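Local coordinates for protein mini spindles (Drosophila melanogaster, PDB 5VJC) that probably binds tubulin through its TOG domains of HEAT repeats, promoting microtubule dynamics and mitotic spindle formation, at residues A[160-173]-A[194-208]. Residues are numbered along the deposited sequence; the frame is centred on the assembly and turned at random.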
ATOM      1  N   LEU A 160       1.105   3.433   4.875  1.00 17.39           N
ATOM      2  CA  LEU A 160       2.034   2.340   4.605  1.00 21.25           C
ATOM      3  C   LEU A 160       2.938   2.077   5.823  1.00 23.67           C
ATOM      4  O   LEU A 160       3.248   0.921   6.174  1.00 20.36           O
ATOM      5  CB  LEU A 160       2.884   2.637   3.370  1.00 21.45           C
ATOM      6  CG  LEU A 160       3.727   1.460   2.855  1.00 28.25           C
ATOM      7  CD1 LEU A 160       2.871   0.405   2.135  1.00 21.13           C
ATOM      8  CD2 LEU A 160       4.840   1.934   1.943  1.00 21.94           C
ATOM      9  N   ARG A 161       3.305   3.146   6.520  1.00 21.04           N
ATOM     10  CA  ARG A 161       4.228   2.974   7.641  1.00 22.59           C
ATOM     11  C   ARG A 161       3.526   2.534   8.914  1.00 23.22           C
ATOM     12  O   ARG A 161       4.183   2.180   9.892  1.00 24.06           O
ATOM     13  CB  ARG A 161       5.015   4.256   7.852  1.00 24.61           C
ATOM     14  CG  ARG A 161       6.023   4.436   6.719  1.00 25.55           C
ATOM     15  CD  ARG A 161       6.758   5.765   6.791  1.00 26.41           C
ATOM     16  NE  ARG A 161       7.571   5.954   5.597  1.00 28.21           N
ATOM     17  CZ  ARG A 161       8.445   6.944   5.436  1.00 31.91           C
ATOM     18  NH1 ARG A 161       8.648   7.820   6.416  1.00 25.87           N
ATOM     19  NH2 ARG A 161       9.141   7.032   4.304  1.00 30.52           N
ATOM     20  N   GLN A 162       2.197   2.503   8.869  1.00 21.09           N
ATOM     21  CA  GLN A 162       1.412   1.795   9.864  1.00 24.06           C
ATOM     22  C   GLN A 162       1.213   0.325   9.489  1.00 21.83           C
ATOM     23  O   GLN A 162       1.238  -0.530  10.350  1.00 19.86           O
ATOM     24  CB  GLN A 162       0.047   2.444  10.034  1.00 24.55           C
ATOM     25  CG  GLN A 162       0.087   3.835  10.620  1.00 30.06           C
ATOM     26  CD  GLN A 162      -1.288   4.416  10.639  1.00 25.25           C
ATOM     27  OE1 GLN A 162      -1.923   4.574   9.576  1.00 26.12           O
ATOM     28  NE2 GLN A 162      -1.802   4.679  11.841  1.00 25.08           N
ATOM     29  N   VAL A 163       0.980   0.054   8.204  1.00 23.98           N
ATOM     30  CA  VAL A 163       0.763  -1.317   7.750  1.00 22.34           C
ATOM     31  C   VAL A 163       1.916  -2.233   8.152  1.00 24.26           C
ATOM     32  O   VAL A 163       1.690  -3.370   8.597  1.00 22.18           O
ATOM     33  CB  VAL A 163       0.570  -1.375   6.226  1.00 21.58           C
ATOM     34  CG1 VAL A 163       0.505  -2.818   5.751  1.00 21.97           C
ATOM     35  CG2 VAL A 163      -0.720  -0.634   5.831  1.00 20.97           C
ATOM     36  N   ILE A 164       3.153  -1.746   8.026  1.00 20.82           N
ATOM     37  CA  ILE A 164       4.305  -2.586   8.317  1.00 25.54           C
ATOM     38  C   ILE A 164       4.380  -2.963   9.792  1.00 23.30           C
ATOM     39  O   ILE A 164       5.111  -3.861  10.142  1.00 22.70           O
ATOM     40  CB  ILE A 164       5.648  -1.920   7.935  1.00 23.43           C
ATOM     41  CG1 ILE A 164       5.839  -0.625   8.731  1.00 25.52           C
ATOM     42  CG2 ILE A 164       5.705  -1.666   6.452  1.00 34.40           C
ATOM     43  CD1 ILE A 164       6.924   0.283   8.171  1.00 30.58           C
ATOM     44  N   LEU A 165       3.620  -2.284  10.647  1.00 22.19           N
ATOM     45  CA  LEU A 165       3.591  -2.646  12.060  1.00 19.99           C
ATOM     46  C   LEU A 165       2.624  -3.804  12.318  1.00 26.38           C
ATOM     47  O   LEU A 165       2.707  -4.451  13.356  1.00 27.63           O
ATOM     48  CB  LEU A 165       3.204  -1.437  12.912  1.00 21.49           C
ATOM     49  CG  LEU A 165       4.125  -0.222  12.684  1.00 31.09           C
ATOM     50  CD1 LEU A 165       3.662   1.008  13.463  1.00 28.84           C
ATOM     51  CD2 LEU A 165       5.560  -0.589  13.041  1.00 28.34           C
ATOM     52  N   VAL A 166       1.718  -4.071  11.377  1.00 20.84           N
ATOM     53  CA  VAL A 166       0.710  -5.114  11.583  1.00 20.03           C
ATOM     54  C   VAL A 166       0.661  -6.144  10.450  1.00 24.01           C
ATOM     55  O   VAL A 166      -0.276  -6.936  10.372  1.00 23.10           O
ATOM     56  CB  VAL A 166      -0.710  -4.526  11.747  1.00 22.19           C
ATOM     57  CG1 VAL A 166      -0.840  -3.748  13.061  1.00 21.73           C
ATOM     58  CG2 VAL A 166      -1.116  -3.661  10.510  1.00 20.42           C
ATOM     59  N   PHE A 167       1.695  -6.155   9.620  1.00 21.79           N
ATOM     60  CA  PHE A 167       1.775  -7.009   8.445  1.00 25.05           C
ATOM     61  C   PHE A 167       3.266  -7.167   8.133  1.00 27.10           C
ATOM     62  O   PHE A 167       4.022  -6.218   8.346  1.00 28.97           O
ATOM     63  CB  PHE A 167       0.986  -6.375   7.279  1.00 25.57           C
ATOM     64  CG  PHE A 167       0.884  -7.245   6.065  1.00 25.23           C
ATOM     65  CD1 PHE A 167       0.107  -8.391   6.085  1.00 24.99           C
ATOM     66  CD2 PHE A 167       1.557  -6.915   4.901  1.00 23.82           C
ATOM     67  CE1 PHE A 167       0.021  -9.208   4.968  1.00 24.45           C
ATOM     68  CE2 PHE A 167       1.462  -7.726   3.781  1.00 27.08           C
ATOM     69  CZ  PHE A 167       0.703  -8.867   3.815  1.00 25.36           C
ATOM     70  N   PRO A 168       3.710  -8.350   7.656  1.00 23.56           N
ATOM     71  CA  PRO A 168       5.167  -8.575   7.552  1.00 28.76           C
ATOM     72  C   PRO A 168       5.938  -7.537   6.719  1.00 28.80           C
ATOM     73  O   PRO A 168       5.599  -7.288   5.558  1.00 24.67           O
ATOM     74  CB  PRO A 168       5.251  -9.958   6.899  1.00 31.76           C
ATOM     75  CG  PRO A 168       4.004 -10.655   7.383  1.00 29.74           C
ATOM     76  CD  PRO A 168       2.952  -9.567   7.302  1.00 30.54           C
ATOM     77  N   PHE A 169       6.972  -6.944   7.321  1.00 22.72           N
ATOM     78  CA  PHE A 169       7.710  -5.881   6.659  1.00 27.15           C
ATOM     79  C   PHE A 169       8.440  -6.448   5.452  1.00 24.68           C
ATOM     80  O   PHE A 169       8.581  -5.750   4.465  1.00 22.61           O
ATOM     81  CB  PHE A 169       8.681  -5.134   7.625  1.00 28.66           C
ATOM     82  CG  PHE A 169       9.646  -6.023   8.385  1.00 28.27           C
ATOM     83  CD1 PHE A 169      10.858  -6.411   7.817  1.00 28.15           C
ATOM     84  CD2 PHE A 169       9.371  -6.404   9.688  1.00 28.48           C
ATOM     85  CE1 PHE A 169      11.760  -7.211   8.520  1.00 30.92           C
ATOM     86  CE2 PHE A 169      10.269  -7.210  10.407  1.00 32.37           C
ATOM     87  CZ  PHE A 169      11.465  -7.611   9.821  1.00 35.65           C
ATOM     88  N   VAL A 170       8.804  -7.732   5.474  1.00 25.57           N
ATOM     89  CA  VAL A 170       9.438  -8.306   4.287  1.00 27.46           C
ATOM     90  C   VAL A 170       8.441  -8.320   3.101  1.00 26.21           C
ATOM     91  O   VAL A 170       8.812  -8.018   1.959  1.00 22.74           O
ATOM     92  CB  VAL A 170       9.993  -9.722   4.557  1.00 29.35           C
ATOM     93  CG1 VAL A 170      10.242 -10.466   3.265  1.00 37.59           C
ATOM     94  CG2 VAL A 170      11.273  -9.652   5.387  1.00 34.68           C
ATOM     95  N   LYS A 171       7.170  -8.595   3.379  1.00 24.03           N
ATOM     96  CA  LYS A 171       6.161  -8.594   2.316  1.00 24.87           C
ATOM     97  C   LYS A 171       5.933  -7.184   1.769  1.00 25.76           C
ATOM     98  O   LYS A 171       5.823  -7.000   0.564  1.00 24.51           O
ATOM     99  CB  LYS A 171       4.850  -9.192   2.811  1.00 25.79           C
ATOM    100  CG  LYS A 171       4.965 -10.665   3.166  1.00 34.46           C
ATOM    101  CD  LYS A 171       3.618 -11.269   3.495  1.00 34.84           C
ATOM    102  CE  LYS A 171       3.714 -12.796   3.582  1.00 44.20           C
ATOM    103  NZ  LYS A 171       4.180 -13.368   2.282  1.00 50.22           N
ATOM    104  N   VAL A 172       5.894  -6.186   2.648  1.00 29.07           N
ATOM    105  CA  VAL A 172       5.748  -4.799   2.208  1.00 26.31           C
ATOM    106  C   VAL A 172       6.935  -4.378   1.348  1.00 24.59           C
ATOM    107  O   VAL A 172       6.759  -3.734   0.295  1.00 25.48           O
ATOM    108  CB  VAL A 172       5.594  -3.844   3.400  1.00 27.93           C
ATOM    109  CG1 VAL A 172       5.582  -2.379   2.923  1.00 25.88           C
ATOM    110  CG2 VAL A 172       4.302  -4.171   4.161  1.00 27.32           C
ATOM    111  N   PHE A 173       8.140  -4.753   1.781  1.00 21.07           N
ATOM    112  CA  PHE A 173       9.339  -4.481   1.002  1.00 23.00           C
ATOM    113  C   PHE A 173       9.162  -5.011  -0.421  1.00 24.19           C
ATOM    114  O   PHE A 173       9.444  -4.292  -1.381  1.00 23.50           O
ATOM    115  CB  PHE A 173      10.595  -5.092   1.646  1.00 22.15           C
ATOM    116  CG  PHE A 173      11.880  -4.739   0.922  1.00 26.68           C
ATOM    117  CD1 PHE A 173      12.581  -3.587   1.246  1.00 23.68           C
ATOM    118  CD2 PHE A 173      12.374  -5.556  -0.077  1.00 28.05           C
ATOM    119  CE1 PHE A 173      13.761  -3.264   0.593  1.00 29.54           C
ATOM    120  CE2 PHE A 173      13.537  -5.223  -0.750  1.00 29.45           C
ATOM    121  CZ  PHE A 173      14.225  -4.085  -0.419  1.00 26.81           C
ATOM    122  N   GLU A 194      11.103   5.046  -0.633  1.00 21.61           N
ATOM    123  CA  GLU A 194      10.526   4.192   0.396  1.00 21.37           C
ATOM    124  C   GLU A 194      11.447   3.010   0.691  1.00 24.10           C
ATOM    125  O   GLU A 194      11.631   2.630   1.851  1.00 23.47           O
ATOM    126  CB  GLU A 194       9.124   3.718  -0.018  1.00 26.88           C
ATOM    127  CG  GLU A 194       8.292   3.205   1.172  1.00 27.66           C
ATOM    128  CD  GLU A 194       8.010   4.288   2.219  1.00 27.00           C
ATOM    129  OE1 GLU A 194       8.207   5.498   1.939  1.00 27.09           O
ATOM    130  OE2 GLU A 194       7.546   3.936   3.317  1.00 24.63           O
ATOM    131  N   LEU A 195      12.055   2.439  -0.348  1.00 23.94           N
ATOM    132  CA  LEU A 195      13.008   1.362  -0.128  1.00 23.09           C
ATOM    133  C   LEU A 195      14.146   1.841   0.780  1.00 28.48           C
ATOM    134  O   LEU A 195      14.583   1.117   1.677  1.00 26.62           O
ATOM    135  CB  LEU A 195      13.556   0.830  -1.455  1.00 27.76           C
ATOM    136  CG  LEU A 195      12.510   0.110  -2.339  1.00 26.64           C
ATOM    137  CD1 LEU A 195      12.982  -0.061  -3.788  1.00 26.59           C
ATOM    138  CD2 LEU A 195      12.089  -1.254  -1.732  1.00 24.70           C
ATOM    139  N   THR A 196      14.593   3.071   0.559  1.00 27.25           N
ATOM    140  CA  THR A 196      15.661   3.661   1.366  1.00 26.62           C
ATOM    141  C   THR A 196      15.212   3.766   2.826  1.00 28.56           C
ATOM    142  O   THR A 196      15.964   3.412   3.743  1.00 28.32           O
ATOM    143  CB  THR A 196      16.066   5.055   0.838  1.00 26.11           C
ATOM    144  OG1 THR A 196      16.408   4.969  -0.549  1.00 28.62           O
ATOM    145  CG2 THR A 196      17.260   5.636   1.632  1.00 29.73           C
ATOM    146  N   PHE A 197      13.983   4.239   3.041  1.00 24.39           N
ATOM    147  CA  PHE A 197      13.454   4.330   4.397  1.00 31.41           C
ATOM    148  C   PHE A 197      13.412   2.949   5.060  1.00 28.78           C
ATOM    149  O   PHE A 197      13.837   2.774   6.209  1.00 28.76           O
ATOM    150  CB  PHE A 197      12.059   4.973   4.402  1.00 23.45           C
ATOM    151  CG  PHE A 197      11.314   4.781   5.700  1.00 29.82           C
ATOM    152  CD1 PHE A 197      11.530   5.639   6.773  1.00 35.63           C
ATOM    153  CD2 PHE A 197      10.418   3.736   5.853  1.00 28.53           C
ATOM    154  CE1 PHE A 197      10.850   5.451   7.969  1.00 35.37           C
ATOM    155  CE2 PHE A 197       9.738   3.548   7.046  1.00 31.98           C
ATOM    156  CZ  PHE A 197       9.952   4.415   8.098  1.00 33.54           C
ATOM    157  N   LEU A 198      12.918   1.960   4.330  1.00 23.82           N
ATOM    158  CA  LEU A 198      12.791   0.612   4.871  1.00 21.42           C
ATOM    159  C   LEU A 198      14.145  -0.029   5.183  1.00 26.43           C
ATOM    160  O   LEU A 198      14.299  -0.732   6.190  1.00 24.52           O
ATOM    161  CB  LEU A 198      12.019  -0.276   3.887  1.00 21.44           C
ATOM    162  CG  LEU A 198      10.532   0.047   3.786  1.00 23.70           C
ATOM    163  CD1 LEU A 198       9.915  -0.783   2.663  1.00 23.27           C
ATOM    164  CD2 LEU A 198       9.844  -0.211   5.134  1.00 23.96           C
ATOM    165  N   ILE A 199      15.116   0.195   4.309  1.00 23.27           N
ATOM    166  CA  ILE A 199      16.463  -0.354   4.524  1.00 25.85           C
ATOM    167  C   ILE A 199      17.149   0.320   5.729  1.00 27.51           C
ATOM    168  O   ILE A 199      17.767  -0.347   6.538  1.00 27.29           O
ATOM    169  CB  ILE A 199      17.334  -0.195   3.264  1.00 29.37           C
ATOM    170  CG1 ILE A 199      16.787  -1.090   2.148  1.00 28.50           C
ATOM    171  CG2 ILE A 199      18.794  -0.580   3.552  1.00 28.93           C
ATOM    172  CD1 ILE A 199      17.459  -0.857   0.826  1.00 33.10           C
ATOM    173  N   GLU A 200      17.022   1.640   5.843  1.00 26.74           N
ATOM    174  CA  GLU A 200      17.511   2.350   7.028  1.00 29.28           C
ATOM    175  C   GLU A 200      16.831   1.877   8.328  1.00 32.46           C
ATOM    176  O   GLU A 200      17.450   1.858   9.402  1.00 28.55           O
ATOM    177  CB  GLU A 200      17.312   3.861   6.848  1.00 30.83           C
ATOM    178  CG  GLU A 200      18.263   4.704   7.676  1.00 38.73           C
ATOM    179  CD  GLU A 200      17.901   6.185   7.672  1.00 48.81           C
ATOM    180  OE1 GLU A 200      16.747   6.519   7.335  1.00 44.63           O
ATOM    181  OE2 GLU A 200      18.774   7.019   8.005  1.00 44.50           O
ATOM    182  N   SER A 201      15.566   1.468   8.224  1.00 31.47           N
ATOM    183  CA  SER A 201      14.757   1.122   9.389  1.00 28.73           C
ATOM    184  C   SER A 201      14.918  -0.320   9.835  1.00 29.00           C
ATOM    185  O   SER A 201      14.934  -0.615  11.033  1.00 33.22           O
ATOM    186  CB  SER A 201      13.279   1.397   9.099  1.00 23.26           C
ATOM    187  OG  SER A 201      13.079   2.779   8.857  1.00 28.96           O
ATOM    188  N   TYR A 202      15.040  -1.224   8.871  1.00 25.39           N
ATOM    189  CA  TYR A 202      15.053  -2.641   9.164  1.00 27.16           C
ATOM    190  C   TYR A 202      16.433  -3.246   8.945  1.00 32.38           C
ATOM    191  O   TYR A 202      16.674  -4.389   9.306  1.00 29.61           O
ATOM    192  CB  TYR A 202      14.006  -3.358   8.313  1.00 28.23           C
ATOM    193  CG  TYR A 202      12.596  -3.023   8.747  1.00 26.06           C
ATOM    194  CD1 TYR A 202      12.001  -3.699   9.804  1.00 27.63           C
ATOM    195  CD2 TYR A 202      11.872  -2.015   8.125  1.00 26.77           C
ATOM    196  CE1 TYR A 202      10.711  -3.383  10.230  1.00 27.50           C
ATOM    197  CE2 TYR A 202      10.577  -1.698   8.537  1.00 24.94           C
ATOM    198  CZ  TYR A 202      10.002  -2.395   9.584  1.00 25.63           C
ATOM    199  OH  TYR A 202       8.729  -2.087  10.012  1.00 25.51           O
ATOM    200  N   GLY A 203      17.330  -2.475   8.340  1.00 29.00           N
ATOM    201  CA  GLY A 203      18.647  -2.984   7.987  1.00 32.01           C
ATOM    202  C   GLY A 203      18.611  -3.962   6.824  1.00 38.01           C
ATOM    203  O   GLY A 203      17.547  -4.236   6.244  1.00 33.66           O
ATOM    204  N   MET A 204      19.777  -4.505   6.479  1.00 33.21           N
ATOM    205  CA  MET A 204      19.894  -5.314   5.271  1.00 36.40           C
ATOM    206  C   MET A 204      19.172  -6.640   5.323  1.00 36.72           C
ATOM    207  O   MET A 204      19.067  -7.297   4.287  1.00 39.88           O
ATOM    208  CB  MET A 204      21.362  -5.564   4.931  1.00 39.39           C
ATOM    209  CG  MET A 204      22.111  -4.299   4.561  1.00 38.08           C
ATOM    210  SD  MET A 204      21.461  -3.512   3.068  1.00 41.71           S
ATOM    211  CE  MET A 204      21.413  -4.934   1.968  1.00 35.85           C
ATOM    212  N   ASN A 205      18.669  -7.053   6.492  1.00 33.69           N
ATOM    213  CA  ASN A 205      17.849  -8.258   6.537  1.00 33.95           C
ATOM    214  C   ASN A 205      16.635  -8.144   5.598  1.00 35.40           C
ATOM    215  O   ASN A 205      16.109  -9.153   5.131  1.00 36.34           O
ATOM    216  CB  ASN A 205      17.349  -8.554   7.960  1.00 37.29           C
ATOM    217  CG  ASN A 205      18.433  -9.142   8.861  1.00 49.83           C
ATOM    218  OD1 ASN A 205      19.613  -9.173   8.504  1.00 45.46           O
ATOM    219  ND2 ASN A 205      18.031  -9.603  10.043  1.00 51.06           N
ATOM    220  N   ILE A 206      16.186  -6.920   5.344  1.00 33.79           N
ATOM    221  CA  ILE A 206      14.969  -6.709   4.547  1.00 33.37           C
ATOM    222  C   ILE A 206      15.285  -6.643   3.059  1.00 32.76           C
ATOM    223  O   ILE A 206      14.385  -6.648   2.204  1.00 33.22           O
ATOM    224  CB  ILE A 206      14.248  -5.420   4.973  1.00 25.83           C
ATOM    225  CG1 ILE A 206      12.758  -5.499   4.634  1.00 28.47           C
ATOM    226  CG2 ILE A 206      14.909  -4.187   4.347  1.00 23.41           C
ATOM    227  CD1 ILE A 206      11.947  -4.339   5.193  1.00 28.27           C
ATOM    228  N   CYS A 207      16.572  -6.584   2.742  1.00 34.85           N
ATOM    229  CA  CYS A 207      16.969  -6.296   1.376  1.00 36.48           C
ATOM    230  C   CYS A 207      17.945  -7.327   0.838  1.00 42.28           C
ATOM    231  O   CYS A 207      19.143  -7.206   1.056  1.00 45.33           O
ATOM    232  CB  CYS A 207      17.582  -4.898   1.311  1.00 32.25           C
ATOM    233  SG  CYS A 207      18.042  -4.357  -0.331  1.00 40.49           S
ATOM    234  N   PRO A 208      17.441  -8.354   0.133  1.00 47.14           N
ATOM    235  CA  PRO A 208      18.388  -9.341  -0.402  1.00 46.36           C
ATOM    236  C   PRO A 208      19.247  -8.783  -1.546  1.00 46.59           C
ATOM    237  O   PRO A 208      18.979  -7.693  -2.069  1.00 42.20           O
ATOM    238  CB  PRO A 208      17.474 -10.476  -0.885  1.00 45.44           C
ATOM    239  CG  PRO A 208      16.155  -9.842  -1.099  1.00 44.39           C
ATOM    240  CD  PRO A 208      16.042  -8.753  -0.080  1.00 38.94           C
TER
HETATM  241  O   HOH W   1       7.607  -3.797  11.408  1.00 27.72           O
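Arg161 and Phe173 anchor separate clusters of a largely buried contact in which helices 150-166 and 169-178 pack on helix 185-202 and the turn after it, within the HEAT-repeat array of this TOG domain: one a salt bridge laid on a ring, the other a buried ring between a leucine methyl and a backbone carbonyl. Extended from CG to NE, Arg161 grips Glu194 side-on: NE reaches OE2 at 3.0 Å, almost straight at 172°, and NH2 reaches OE1. The same guanidinium lies flat on Phe197, CZ 3.5 Å from the ring centroid, a cation-pi stack that, with the carboxylate at its edge, fixes its rotation. Toward the C-terminal end of helix 185-202, the rings of Phe169 and Tyr202 form an offset stack, centroids 4.2 Å apart and planes at 19°; chi1 of 53° turns the phenylalanine ring onto Tyr202, and Phe169 CB makes a CH-pi contact over the tyrosine face. Tyr202 OH touches Ile164 CG1 and shares a water with Ile164 O. Phe173 is held between Leu195 CD2, on one face, and the carbonyl O of Ile206, 3.2 Å from Phe173 CD2, on the opposite face, while Ile206 CG1 packs on Phe173 CB. Helix 169-173 runs roughly antiparallel to 194-202; Leu160 also packs on helix 131-142, and Thr196, from the other segment, touches helix 224-241.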